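Long-range contacts in chromosome-partitioning ATPase Soj (PDB 1WCV), which hydrolyses ATP and, in its ATP-bound state, binds double-stranded DNA cooperatively as nucleoprotein filaments, probably to help partition the bacterial chromosome: residues A[136-141]-A[170-175]; A[200-205]-A[240-245]; A[40-45]-A[116-121]; A[28-33]-A[234-239]. One frame throughout, in Å; residues are numbered along the deposited sequence.

Contacts 1 and 3 lie in one mainly parallel sheet, their centres about 14 Å apart, on opposite sides of strand 8-11. Contact 3 reaches the nucleotide site most directly: the Asp118 side chain is about 3 Å from those of Lys20 and Thr21, residues that bind ATP and, for Thr21, magnesium. Contact 2 docks the loop 200-205, which runs on beside the edge strand of contact 1, against helix 230-246; Ile174 N lies 2.8 Å from Lys200 O. Contact 4 packs the same C-terminal helix on helix 18-33, its centre about 11 Å from that of contact 2, and meets contact 3 where Leu116 touches Ala28 and Leu31.

Contact 1 of 4, residues A[136-141]-A[170-175]; sequences GVVVPV and RLLGIL
Strands 136-142 and 170-177, joined through helix 146-164, form a beta-alpha-beta unit at one end of the sheet, and Gly136 to Pro140 pair in parallel with Arg170 to Leu175. A beta bulge interrupts the ladder: Val137 faces Leu171, but Val138 faces Gly173, so Leu172 is the extra residue. Val137 O takes both bulge amides, Leu172 N at 2.7 Å and Gly173 N at 3.2 Å, the second donor lying in the carbonyl plane and the first tilted 19° from it. Beyond the bulge the ladder is regular, with Val139 N on Gly173 O at 3.0 Å, Leu175 N on Val139 O, and Val141 N on Leu175 O. Before it, the bond from Val137 N to Arg170 O is weak.

On the face carrying Val137 and Val139, Leu171 has CG anti to its own N (chi1 172°), which swings CD1 back over the neighbouring strand to meet Val139 CG2 at 3.7 Å, the two side chains crossing at about a right angle. Helix 146-164 packs on this face through Leu154 and Leu158. At the bulge, Leu172 CG rests 3.9 Å from Gly136 CA, where a side chain on Gly136 would clash. On the face of Val138 and Leu175, Val138 CG2 meets Leu172 CB at 4.2 Å, and Phe202 packs on both Val138 and Leu175. Such a parallel crossover is a building block of the P-loop NTPase fold; here Pro140 comes close to Lys20 of the ATP site.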
loop_
_atom_site.group_PDB
_atom_site.type_symbol
_atom_site.label_atom_id
_atom_site.label_comp_id
_atom_site.label_asym_id
_atom_site.label_seq_id
_atom_site.Cartn_x
_atom_site.Cartn_y
_atom_site.Cartn_z
ATOM N N GLY A 136 11.669 -14.937 8.934
ATOM C CA GLY A 136 11.265 -13.578 8.606
ATOM C C GLY A 136 10.654 -12.888 9.806
ATOM O O GLY A 136 10.085 -13.541 10.678
ATOM N N VAL A 137 10.777 -11.565 9.863
ATOM C CA VAL A 137 10.214 -10.803 10.971
ATOM C C VAL A 137 9.364 -9.648 10.463
ATOM O O VAL A 137 9.758 -8.949 9.532
ATOM C CB VAL A 137 11.317 -10.182 11.868
ATOM C CG1 VAL A 137 10.682 -9.451 13.040
ATOM C CG2 VAL A 137 12.271 -11.262 12.363
ATOM N N VAL A 138 8.192 -9.472 11.065
ATOM C CA VAL A 138 7.313 -8.355 10.732
ATOM C C VAL A 138 7.296 -7.543 12.019
ATOM O O VAL A 138 6.970 -8.069 13.086
ATOM C CB VAL A 138 5.881 -8.804 10.390
ATOM C CG1 VAL A 138 4.950 -7.586 10.339
ATOM C CG2 VAL A 138 5.868 -9.508 9.041
ATOM N N VAL A 139 7.676 -6.273 11.913
ATOM C CA VAL A 139 7.747 -5.375 13.065
ATOM C C VAL A 139 6.578 -4.404 13.004
ATOM O O VAL A 139 6.610 -3.446 12.238
ATOM C CB VAL A 139 9.065 -4.569 13.043
ATOM C CG1 VAL A 139 9.183 -3.715 14.318
ATOM C CG2 VAL A 139 10.257 -5.520 12.916
ATOM N N PRO A 140 5.522 -4.658 13.797
ATOM C CA PRO A 140 4.342 -3.789 13.820
ATOM C C PRO A 140 4.596 -2.637 14.778
ATOM O O PRO A 140 4.896 -2.853 15.949
ATOM C CB PRO A 140 3.227 -4.718 14.317
ATOM C CG PRO A 140 3.806 -6.134 14.130
ATOM C CD PRO A 140 5.237 -5.918 14.497
ATOM N N VAL A 141 4.503 -1.415 14.276
ATOM C CA VAL A 141 4.739 -0.260 15.123
ATOM C C VAL A 141 3.584 0.708 14.979
ATOM O O VAL A 141 2.838 0.643 14.011
ATOM C CB VAL A 141 6.050 0.479 14.742
ATOM C CG1 VAL A 141 7.215 -0.490 14.742
ATOM C CG2 VAL A 141 5.910 1.130 13.376
ATOM N N ARG A 170 15.809 -12.667 8.801
ATOM C CA ARG A 170 15.760 -11.464 7.989
ATOM C C ARG A 170 14.487 -10.682 8.271
ATOM O O ARG A 170 13.463 -11.235 8.674
ATOM C CB ARG A 170 15.806 -11.807 6.499
ATOM C CG ARG A 170 14.684 -12.725 6.047
ATOM C CD ARG A 170 14.438 -12.608 4.550
ATOM N NE ARG A 170 15.640 -12.829 3.750
ATOM C CZ ARG A 170 15.691 -12.687 2.427
ATOM N NH1 ARG A 170 14.604 -12.326 1.754
ATOM N NH2 ARG A 170 16.826 -12.902 1.776
ATOM N N LEU A 171 14.561 -9.382 8.052
ATOM C CA LEU A 171 13.411 -8.525 8.253
ATOM C C LEU A 171 12.501 -8.669 7.035
ATOM O O LEU A 171 12.961 -8.508 5.914
ATOM C CB LEU A 171 13.873 -7.082 8.357
ATOM C CG LEU A 171 12.791 -6.010 8.392
ATOM C CD1 LEU A 171 12.030 -6.105 9.712
ATOM C CD2 LEU A 171 13.463 -4.644 8.222
ATOM N N LEU A 172 11.227 -9.001 7.247
ATOM C CA LEU A 172 10.307 -9.087 6.123
ATOM C C LEU A 172 9.823 -7.661 5.887
ATOM O O LEU A 172 9.787 -7.179 4.751
ATOM C CB LEU A 172 9.119 -10.006 6.436
ATOM C CG LEU A 172 9.232 -11.481 6.041
ATOM C CD1 LEU A 172 7.888 -12.171 6.278
ATOM C CD2 LEU A 172 9.627 -11.605 4.577
ATOM N N GLY A 173 9.460 -6.976 6.968
ATOM C CA GLY A 173 9.020 -5.601 6.826
ATOM C C GLY A 173 8.544 -4.936 8.099
ATOM O O GLY A 173 8.227 -5.608 9.078
ATOM N N ILE A 174 8.526 -3.607 8.078
ATOM C CA ILE A 174 8.044 -2.807 9.191
ATOM C C ILE A 174 6.613 -2.433 8.810
ATOM O O ILE A 174 6.367 -1.960 7.700
ATOM C CB ILE A 174 8.874 -1.535 9.346
ATOM C CG1 ILE A 174 10.317 -1.905 9.707
ATOM C CG2 ILE A 174 8.251 -0.635 10.424
ATOM C CD1 ILE A 174 11.300 -0.793 9.453
ATOM N N LEU A 175 5.676 -2.659 9.727
ATOM C CA LEU A 175 4.267 -2.363 9.477
ATOM C C LEU A 175 3.732 -1.239 10.344
ATOM O O LEU A 175 3.782 -1.315 11.565
ATOM C CB LEU A 175 3.408 -3.606 9.735
ATOM C CG LEU A 175 1.883 -3.438 9.606
ATOM C CD1 LEU A 175 1.497 -3.110 8.161
ATOM C CD2 LEU A 175 1.201 -4.739 10.051
#

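Contact 2 of 4, residues A[200-205]-A[240-245]; sequences KVFWTV and EEVMAR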
loop_
_atom_site.group_PDB
_atom_site.type_symbol
_atom_site.label_atom_id
_atom_site.label_comp_id
_atom_site.label_asym_id
_atom_site.label_seq_id
_atom_site.Cartn_x
_atom_site.Cartn_y
_atom_site.Cartn_z
ATOM N N LYS A 200 11.890 -1.014 3.466
ATOM C CA LYS A 200 11.612 -1.936 4.554
ATOM C C LYS A 200 10.204 -1.757 5.107
ATOM O O LYS A 200 9.645 -2.674 5.701
ATOM C CB LYS A 200 12.636 -1.749 5.674
ATOM C CG LYS A 200 14.059 -2.086 5.255
ATOM C CD LYS A 200 15.033 -1.918 6.398
ATOM C CE LYS A 200 15.169 -0.465 6.803
ATOM N NZ LYS A 200 16.193 -0.291 7.867
ATOM N N VAL A 201 9.617 -0.587 4.887
ATOM C CA VAL A 201 8.276 -0.322 5.404
ATOM C C VAL A 201 7.227 -0.778 4.408
ATOM O O VAL A 201 7.282 -0.400 3.232
ATOM C CB VAL A 201 8.081 1.189 5.669
ATOM C CG1 VAL A 201 6.725 1.438 6.348
ATOM C CG2 VAL A 201 9.239 1.720 6.525
ATOM N N PHE A 202 6.293 -1.612 4.865
ATOM C CA PHE A 202 5.220 -2.087 3.999
ATOM C C PHE A 202 4.426 -0.883 3.509
ATOM O O PHE A 202 4.264 0.091 4.237
ATOM C CB PHE A 202 4.261 -2.993 4.766
ATOM C CG PHE A 202 4.790 -4.370 5.033
ATOM C CD1 PHE A 202 4.878 -5.307 4.001
ATOM C CD2 PHE A 202 5.154 -4.756 6.326
ATOM C CE1 PHE A 202 5.310 -6.601 4.247
ATOM C CE2 PHE A 202 5.592 -6.059 6.585
ATOM C CZ PHE A 202 5.670 -6.983 5.545
ATOM N N TRP A 203 3.928 -0.965 2.278
ATOM C CA TRP A 203 3.112 0.100 1.721
ATOM C C TRP A 203 1.714 0.057 2.329
ATOM O O TRP A 203 1.064 1.084 2.476
ATOM C CB TRP A 203 3.035 -0.029 0.199
ATOM C CG TRP A 203 4.267 0.492 -0.448
ATOM C CD1 TRP A 203 5.247 -0.236 -1.061
ATOM C CD2 TRP A 203 4.717 1.852 -0.449
ATOM N NE1 TRP A 203 6.281 0.587 -1.436
ATOM C CE2 TRP A 203 5.984 1.871 -1.072
ATOM C CE3 TRP A 203 4.174 3.055 0.020
ATOM C CZ2 TRP A 203 6.720 3.049 -1.234
ATOM C CZ3 TRP A 203 4.905 4.224 -0.142
ATOM C CH2 TRP A 203 6.167 4.209 -0.764
ATOM N N THR A 204 1.250 -1.139 2.680
ATOM C CA THR A 204 -0.062 -1.267 3.301
ATOM C C THR A 204 0.072 -0.771 4.738
ATOM O O THR A 204 0.983 -1.168 5.462
ATOM C CB THR A 204 -0.535 -2.733 3.332
ATOM O OG1 THR A 204 -0.535 -3.261 2.002
ATOM C CG2 THR A 204 -1.942 -2.831 3.925
ATOM N N VAL A 205 -0.840 0.100 5.139
ATOM C CA VAL A 205 -0.836 0.660 6.475
ATOM C C VAL A 205 -2.167 0.300 7.107
ATOM O O VAL A 205 -3.198 0.385 6.439
ATOM C CB VAL A 205 -0.683 2.197 6.391
ATOM C CG1 VAL A 205 -0.943 2.851 7.752
ATOM C CG2 VAL A 205 0.712 2.541 5.915
ATOM N N GLU A 240 -1.425 -10.109 1.144
ATOM C CA GLU A 240 -0.919 -10.172 -0.226
ATOM C C GLU A 240 0.485 -9.566 -0.302
ATOM O O GLU A 240 1.364 -10.095 -0.981
ATOM C CB GLU A 240 -1.856 -9.411 -1.178
ATOM C CG GLU A 240 -3.219 -10.057 -1.373
ATOM C CD GLU A 240 -4.128 -9.244 -2.281
ATOM O OE1 GLU A 240 -4.474 -8.099 -1.922
ATOM O OE2 GLU A 240 -4.495 -9.745 -3.363
ATOM N N GLU A 241 0.701 -8.458 0.403
ATOM C CA GLU A 241 1.999 -7.817 0.369
ATOM C C GLU A 241 3.024 -8.692 1.085
ATOM O O GLU A 241 4.175 -8.797 0.657
ATOM C CB GLU A 241 1.938 -6.417 0.994
ATOM C CG GLU A 241 3.107 -5.544 0.540
ATOM C CD GLU A 241 3.089 -4.152 1.122
ATOM O OE1 GLU A 241 2.076 -3.767 1.752
ATOM O OE2 GLU A 241 4.099 -3.439 0.933
ATOM N N VAL A 242 2.602 -9.333 2.171
ATOM C CA VAL A 242 3.503 -10.219 2.887
ATOM C C VAL A 242 3.868 -11.408 1.993
ATOM O O VAL A 242 5.037 -11.781 1.906
ATOM C CB VAL A 242 2.870 -10.728 4.202
ATOM C CG1 VAL A 242 3.624 -11.975 4.702
ATOM C CG2 VAL A 242 2.930 -9.624 5.266
ATOM N N MET A 243 2.887 -12.002 1.316
ATOM C CA MET A 243 3.212 -13.133 0.441
ATOM C C MET A 243 4.144 -12.707 -0.691
ATOM O O MET A 243 5.011 -13.470 -1.108
ATOM C CB MET A 243 1.954 -13.771 -0.151
ATOM C CG MET A 243 1.225 -14.710 0.792
ATOM S SD MET A 243 2.329 -15.821 1.736
ATOM C CE MET A 243 3.257 -16.688 0.416
ATOM N N ALA A 244 3.960 -11.490 -1.193
ATOM C CA ALA A 244 4.819 -10.989 -2.256
ATOM C C ALA A 244 6.262 -10.912 -1.753
ATOM O O ALA A 244 7.196 -11.271 -2.464
ATOM C CB ALA A 244 4.345 -9.617 -2.705
ATOM N N ARG A 245 6.449 -10.436 -0.525
ATOM C CA ARG A 245 7.792 -10.349 0.023
ATOM C C ARG A 245 8.368 -11.728 0.324
ATOM O O ARG A 245 9.558 -11.954 0.121
ATOM C CB ARG A 245 7.819 -9.469 1.278
ATOM C CG ARG A 245 7.553 -8.011 0.955
ATOM C CD ARG A 245 8.070 -7.058 2.013
ATOM N NE ARG A 245 7.773 -5.676 1.642
ATOM C CZ ARG A 245 8.227 -4.609 2.291
ATOM N NH1 ARG A 245 9.005 -4.760 3.359
ATOM N NH2 ARG A 245 7.919 -3.390 1.862
#
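The irregular chain 200-205 passes alongside one side of helix segment 240-245, with Thr204 and Glu241 the nearest backbone pair, their CA atoms 7.5 Å apart. Glu241 reaches across with CG anti to its backbone N (chi1 -160°) and an extended chain, which brings its carboxylate up to two successive amides of the loop. Trp203 N bonds to OE2 of Glu241 at 2.8 Å, and Thr204 N to OE1 at 2.9 Å, each on the syn lone pair. Thr204 OG1 also donates to Glu241 OE1, at 2.7 Å and nearly in line with the C-O bond, so OE1 is gripped twice by one residue.

The carboxylate sits at the edge of the Phe202 ring, the planes 83° apart, with Glu241 CD 3.6 Å from Phe202 CD1. Over one face of the same ring lies the Arg245 guanidinium, the planes 29° apart, giving an off-centre cation-pi contact of 4.4 Å from Arg245 CZ to the ring centroid. Val242 CG2 adds an apolar touch at Phe202 CZ, 3.8 Å away. At the guanidinium edge, NH1 and NH2 of Arg245 make weak bonds to Lys200 O and Val201 O; the stronger partner of NH1 is Leu172 O, on the adjoining strand.

Three donors thus satisfy the buried carboxylate, and the long salt bridge from Arg245 NH2 to Glu241 OE2 probably helps favour its ionised form.

Contact 3 of 4, residues A[40-45]-A[116-121]; sequences LVDLDP and LLDAPP
Strands 40-42 and 116-118 run parallel, 19° apart and 4.7 Å between axes, with Val41 bonded to both Leu116 O and Asp118 N; the pairing continues past the strand ends as Leu43 N bonds to Asp118 O at 3.0 Å. Val41 and Leu117 lie side by side, Val41 CB 3.7 Å from Leu117 CD2, and Leu43 CD1 touches Leu117 CB, the side chains crossing at a slant. On the other face Leu40 CD1 packs on Leu116 CB.

Asp42 and Asp118 bring carboxylates together, Asp42 OD1 4.3 Å from Asp118 OD2. One water lies between, 2.7 Å from Asp42 OD1 and 2.6 Å from Asp118 OD2. Asp42 OD1 also accepts Asp44 N, closing an Asx turn, while Thr50 holds its OD2. Asp118 OD1 makes a salt bridge to Lys20 NZ and OD2 a hydrogen bond to Thr21 OG1, both in the P-loop, as expected for a Walker B aspartate.

Asp44 and Pro120 slide past each other: with CG anti to the backbone N (chi1 -165°), Asp44 lays OD2 3.6 Å from Pro120 CA, while OD1 takes Gln46 N. With an alanine in place of Asp44, Gln46 N would probably lose this carboxylate acceptor and a gap would open beside Pro120.

Helix 18-33 packs against the face of Leu40, Leu116 and Asp118, helix 125-133 lies against Leu43 and Pro120, and strands 80-83 and 8-11 flank the pair.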
loop_
_atom_site.group_PDB
_atom_site.type_symbol
_atom_site.label_atom_id
_atom_site.label_comp_id
_atom_site.label_asym_id
_atom_site.label_seq_id
_atom_site.Cartn_x
_atom_site.Cartn_y
_atom_site.Cartn_z
ATOM N N LEU A 40 -0.646 -20.264 14.111
ATOM C CA LEU A 40 -0.335 -19.053 14.858
ATOM C C LEU A 40 0.049 -19.532 16.244
ATOM O O LEU A 40 -0.712 -20.258 16.885
ATOM C CB LEU A 40 -1.547 -18.127 14.966
ATOM C CG LEU A 40 -1.381 -16.903 15.877
ATOM C CD1 LEU A 40 -0.264 -16.010 15.349
ATOM C CD2 LEU A 40 -2.693 -16.128 15.955
ATOM N N VAL A 41 1.235 -19.134 16.694
ATOM C CA VAL A 41 1.721 -19.518 18.010
ATOM C C VAL A 41 1.786 -18.304 18.922
ATOM O O VAL A 41 2.477 -17.328 18.620
ATOM C CB VAL A 41 3.132 -20.138 17.920
ATOM C CG1 VAL A 41 3.579 -20.601 19.294
ATOM C CG2 VAL A 41 3.142 -21.296 16.928
ATOM N N ASP A 42 1.049 -18.360 20.024
ATOM C CA ASP A 42 1.048 -17.276 20.996
ATOM C C ASP A 42 2.221 -17.543 21.936
ATOM O O ASP A 42 2.197 -18.509 22.702
ATOM C CB ASP A 42 -0.259 -17.265 21.794
ATOM C CG ASP A 42 -0.427 -16.001 22.625
ATOM O OD1 ASP A 42 0.563 -15.251 22.776
ATOM O OD2 ASP A 42 -1.544 -15.755 23.135
ATOM N N LEU A 43 3.249 -16.704 21.866
ATOM C CA LEU A 43 4.419 -16.884 22.722
ATOM C C LEU A 43 4.452 -15.893 23.880
ATOM O O LEU A 43 5.443 -15.813 24.609
ATOM C CB LEU A 43 5.704 -16.748 21.898
ATOM C CG LEU A 43 5.979 -17.832 20.857
ATOM C CD1 LEU A 43 7.232 -17.486 20.062
ATOM C CD2 LEU A 43 6.156 -19.172 21.561
ATOM N N ASP A 44 3.374 -15.142 24.055
ATOM C CA ASP A 44 3.315 -14.161 25.128
ATOM C C ASP A 44 2.650 -14.751 26.361
ATOM O O ASP A 44 1.534 -15.254 26.286
ATOM C CB ASP A 44 2.525 -12.926 24.690
ATOM C CG ASP A 44 2.729 -11.745 25.624
ATOM O OD1 ASP A 44 2.745 -11.943 26.856
ATOM O OD2 ASP A 44 2.869 -10.611 25.127
ATOM N N PRO A 45 3.329 -14.692 27.515
ATOM C CA PRO A 45 2.756 -15.235 28.749
ATOM C C PRO A 45 1.405 -14.591 29.058
ATOM O O PRO A 45 0.593 -15.152 29.791
ATOM C CB PRO A 45 3.812 -14.892 29.796
ATOM C CG PRO A 45 5.085 -14.946 29.008
ATOM C CD PRO A 45 4.705 -14.217 27.741
ATOM N N LEU A 116 3.178 -18.317 12.176
ATOM C CA LEU A 116 3.319 -16.966 12.730
ATOM C C LEU A 116 3.571 -17.062 14.225
ATOM O O LEU A 116 2.851 -17.758 14.935
ATOM C CB LEU A 116 2.052 -16.137 12.473
ATOM C CG LEU A 116 1.889 -15.495 11.087
ATOM C CD1 LEU A 116 2.062 -16.531 9.990
ATOM C CD2 LEU A 116 0.509 -14.848 10.991
ATOM N N LEU A 117 4.594 -16.362 14.703
ATOM C CA LEU A 117 4.926 -16.391 16.126
ATOM C C LEU A 117 4.692 -15.027 16.752
ATOM O O LEU A 117 5.437 -14.094 16.474
ATOM C CB LEU A 117 6.394 -16.770 16.306
ATOM C CG LEU A 117 6.906 -17.998 15.558
ATOM C CD1 LEU A 117 8.426 -18.036 15.633
ATOM C CD2 LEU A 117 6.288 -19.260 16.154
ATOM N N ASP A 118 3.666 -14.910 17.589
ATOM C CA ASP A 118 3.373 -13.641 18.248
ATOM C C ASP A 118 4.257 -13.528 19.483
ATOM O O ASP A 118 3.924 -14.047 20.543
ATOM C CB ASP A 118 1.895 -13.561 18.635
ATOM C CG ASP A 118 1.491 -12.174 19.093
ATOM O OD1 ASP A 118 2.160 -11.195 18.683
ATOM O OD2 ASP A 118 0.502 -12.049 19.849
ATOM N N ALA A 119 5.380 -12.829 19.330
ATOM C CA ALA A 119 6.363 -12.660 20.397
ATOM C C ALA A 119 6.058 -11.563 21.404
ATOM O O ALA A 119 5.496 -10.521 21.067
ATOM C CB ALA A 119 7.730 -12.406 19.785
ATOM N N PRO A 120 6.431 -11.787 22.670
ATOM C CA PRO A 120 6.181 -10.772 23.695
ATOM C C PRO A 120 7.175 -9.629 23.493
ATOM O O PRO A 120 8.190 -9.793 22.816
ATOM C CB PRO A 120 6.418 -11.530 24.997
ATOM C CG PRO A 120 7.456 -12.526 24.623
ATOM C CD PRO A 120 7.013 -13.008 23.255
ATOM N N PRO A 121 6.892 -8.455 24.068
ATOM C CA PRO A 121 7.803 -7.318 23.916
ATOM C C PRO A 121 8.979 -7.389 24.882
ATOM O O PRO A 121 9.116 -8.352 25.637
ATOM C CB PRO A 121 6.902 -6.129 24.207
ATOM C CG PRO A 121 6.006 -6.672 25.281
ATOM C CD PRO A 121 5.642 -8.043 24.733
HETATM O O HOH W 1 -0.054 -12.693 22.306
#

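Contact 4 of 4, residues A[28-33]-A[234-239]; sequences AAYLAR and AYRRLA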
loop_
_atom_site.group_PDB
_atom_site.type_symbol
_atom_site.label_atom_id
_atom_site.label_comp_id
_atom_site.label_asym_id
_atom_site.label_seq_id
_atom_site.Cartn_x
_atom_site.Cartn_y
_atom_site.Cartn_z
ATOM N N ALA A 28 -2.869 -13.892 10.138
ATOM C CA ALA A 28 -3.131 -15.320 10.117
ATOM C C ALA A 28 -4.480 -15.602 9.472
ATOM O O ALA A 28 -4.613 -16.529 8.681
ATOM C CB ALA A 28 -3.102 -15.877 11.534
ATOM N N ALA A 29 -5.475 -14.790 9.808
ATOM C CA ALA A 29 -6.821 -14.974 9.273
ATOM C C ALA A 29 -6.862 -14.834 7.763
ATOM O O ALA A 29 -7.532 -15.612 7.075
ATOM C CB ALA A 29 -7.781 -13.983 9.911
ATOM N N TYR A 30 -6.150 -13.843 7.237
ATOM C CA TYR A 30 -6.152 -13.645 5.800
ATOM C C TYR A 30 -5.189 -14.526 5.031
ATOM O O TYR A 30 -5.432 -14.827 3.867
ATOM C CB TYR A 30 -5.945 -12.167 5.477
ATOM C CG TYR A 30 -7.197 -11.377 5.777
ATOM C CD1 TYR A 30 -8.314 -11.467 4.945
ATOM C CD2 TYR A 30 -7.298 -10.604 6.927
ATOM C CE1 TYR A 30 -9.501 -10.811 5.257
ATOM C CE2 TYR A 30 -8.481 -9.942 7.252
ATOM C CZ TYR A 30 -9.581 -10.053 6.410
ATOM O OH TYR A 30 -10.750 -9.413 6.737
ATOM N N LEU A 31 -4.097 -14.950 5.660
ATOM C CA LEU A 31 -3.180 -15.841 4.962
ATOM C C LEU A 31 -3.924 -17.176 4.807
ATOM O O LEU A 31 -3.753 -17.890 3.821
ATOM C CB LEU A 31 -1.885 -16.019 5.765
ATOM C CG LEU A 31 -0.908 -14.832 5.747
ATOM C CD1 LEU A 31 0.243 -15.108 6.708
ATOM C CD2 LEU A 31 -0.376 -14.601 4.336
ATOM N N ALA A 32 -4.767 -17.498 5.785
ATOM C CA ALA A 32 -5.548 -18.736 5.728
ATOM C C ALA A 32 -6.527 -18.651 4.561
ATOM O O ALA A 32 -6.697 -19.607 3.805
ATOM C CB ALA A 32 -6.315 -18.933 7.014
ATOM N N ARG A 33 -7.174 -17.501 4.421
ATOM C CA ARG A 33 -8.137 -17.301 3.346
ATOM C C ARG A 33 -7.481 -17.282 1.971
ATOM O O ARG A 33 -8.163 -17.362 0.952
ATOM C CB ARG A 33 -8.939 -16.019 3.593
ATOM C CG ARG A 33 -9.948 -16.160 4.742
ATOM C CD ARG A 33 -10.607 -14.834 5.099
ATOM N NE ARG A 33 -11.731 -14.999 6.026
ATOM C CZ ARG A 33 -11.620 -15.351 7.305
ATOM N NH1 ARG A 33 -10.425 -15.580 7.844
ATOM N NH2 ARG A 33 -12.714 -15.476 8.049
ATOM N N ALA A 234 -7.569 -3.630 4.793
ATOM C CA ALA A 234 -6.127 -3.431 4.922
ATOM C C ALA A 234 -5.399 -4.740 5.248
ATOM O O ALA A 234 -4.361 -5.039 4.655
ATOM C CB ALA A 234 -5.834 -2.376 5.985
ATOM N N TYR A 235 -5.931 -5.535 6.176
ATOM C CA TYR A 235 -5.264 -6.797 6.491
ATOM C C TYR A 235 -5.328 -7.794 5.339
ATOM O O TYR A 235 -4.436 -8.626 5.183
ATOM C CB TYR A 235 -5.816 -7.408 7.786
ATOM C CG TYR A 235 -5.092 -6.868 8.998
ATOM C CD1 TYR A 235 -3.726 -7.083 9.162
ATOM C CD2 TYR A 235 -5.757 -6.099 9.954
ATOM C CE1 TYR A 235 -3.037 -6.533 10.246
ATOM C CE2 TYR A 235 -5.084 -5.551 11.038
ATOM C CZ TYR A 235 -3.727 -5.766 11.176
ATOM O OH TYR A 235 -3.054 -5.192 12.226
ATOM N N ARG A 236 -6.376 -7.711 4.522
ATOM C CA ARG A 236 -6.487 -8.596 3.370
ATOM C C ARG A 236 -5.346 -8.240 2.416
ATOM O O ARG A 236 -4.649 -9.111 1.894
ATOM C CB ARG A 236 -7.843 -8.390 2.676
ATOM C CG ARG A 236 -8.031 -9.116 1.332
ATOM C CD ARG A 236 -7.900 -10.623 1.464
ATOM N NE ARG A 236 -7.970 -11.328 0.181
ATOM C CZ ARG A 236 -9.090 -11.550 -0.508
ATOM N NH1 ARG A 236 -10.257 -11.123 -0.049
ATOM N NH2 ARG A 236 -9.040 -12.216 -1.654
ATOM N N ARG A 237 -5.147 -6.940 2.218
ATOM C CA ARG A 237 -4.106 -6.455 1.323
ATOM C C ARG A 237 -2.716 -6.749 1.896
ATOM O O ARG A 237 -1.795 -7.099 1.158
ATOM C CB ARG A 237 -4.309 -4.956 1.083
ATOM C CG ARG A 237 -3.422 -4.339 0.012
ATOM C CD ARG A 237 -3.921 -2.937 -0.345
ATOM N NE ARG A 237 -5.273 -2.978 -0.908
ATOM C CZ ARG A 237 -6.345 -2.402 -0.363
ATOM N NH1 ARG A 237 -6.251 -1.723 0.774
ATOM N NH2 ARG A 237 -7.518 -2.513 -0.955
ATOM N N LEU A 238 -2.569 -6.629 3.214
ATOM C CA LEU A 238 -1.283 -6.908 3.839
ATOM C C LEU A 238 -0.861 -8.354 3.607
ATOM O O LEU A 238 0.307 -8.625 3.347
ATOM C CB LEU A 238 -1.340 -6.647 5.342
ATOM C CG LEU A 238 -0.028 -6.944 6.078
ATOM C CD1 LEU A 238 1.072 -6.032 5.547
ATOM C CD2 LEU A 238 -0.216 -6.733 7.568
ATOM N N ALA A 239 -1.805 -9.283 3.712
ATOM C CA ALA A 239 -1.483 -10.690 3.502
ATOM C C ALA A 239 -0.890 -10.857 2.105
ATOM O O ALA A 239 0.040 -11.638 1.901
ATOM C CB ALA A 239 -2.736 -11.556 3.667
#
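Helices 18-33 and 230-246 pack on the same side of the P-loop NTPase sheet, the former following the P-loop; their segments cross at -62° with axes 8.5 Å apart, and Tyr30 of the first fits against Tyr235, Arg236 and Ala239 of the second.

The aromatic contacts centre on Tyr30. Its ring lies with one face over the backbone and the aliphatic start of Arg236: Arg236 CA is 3.7 Å above the ring plane, offset toward the rim, and Arg236 CB makes a CH-pi contact over the face, 4.2 Å from the ring centroid. Arg236 bends at chi2 (60°), which brings CD back to 3.6 Å from Tyr30 CD1 and leaves the guanidinium nearly parallel to the ring, 11° apart in plane. Tyr235 CB comes in obliquely on the same side of the ring, 3.6 Å from Tyr30 CD2. Replacing Tyr30 by an alanine would probably open a gap against Arg236 and Tyr235, leaving the aliphatic part of Arg236 without its aromatic support.

The polar ends of Tyr235 and Arg236 turn to partners elsewhere. Tyr235 OH bonds to Thr23 OG1, near the ATP site, and Arg236 NH1 bonds weakly to Gln187 of the second subunit.

The apolar contacts lie at Ala239, whose small side chain probably permits the close approach: its CB meets Tyr30 CB at 3.7 Å, and Leu31 CD2 at 3.9 Å.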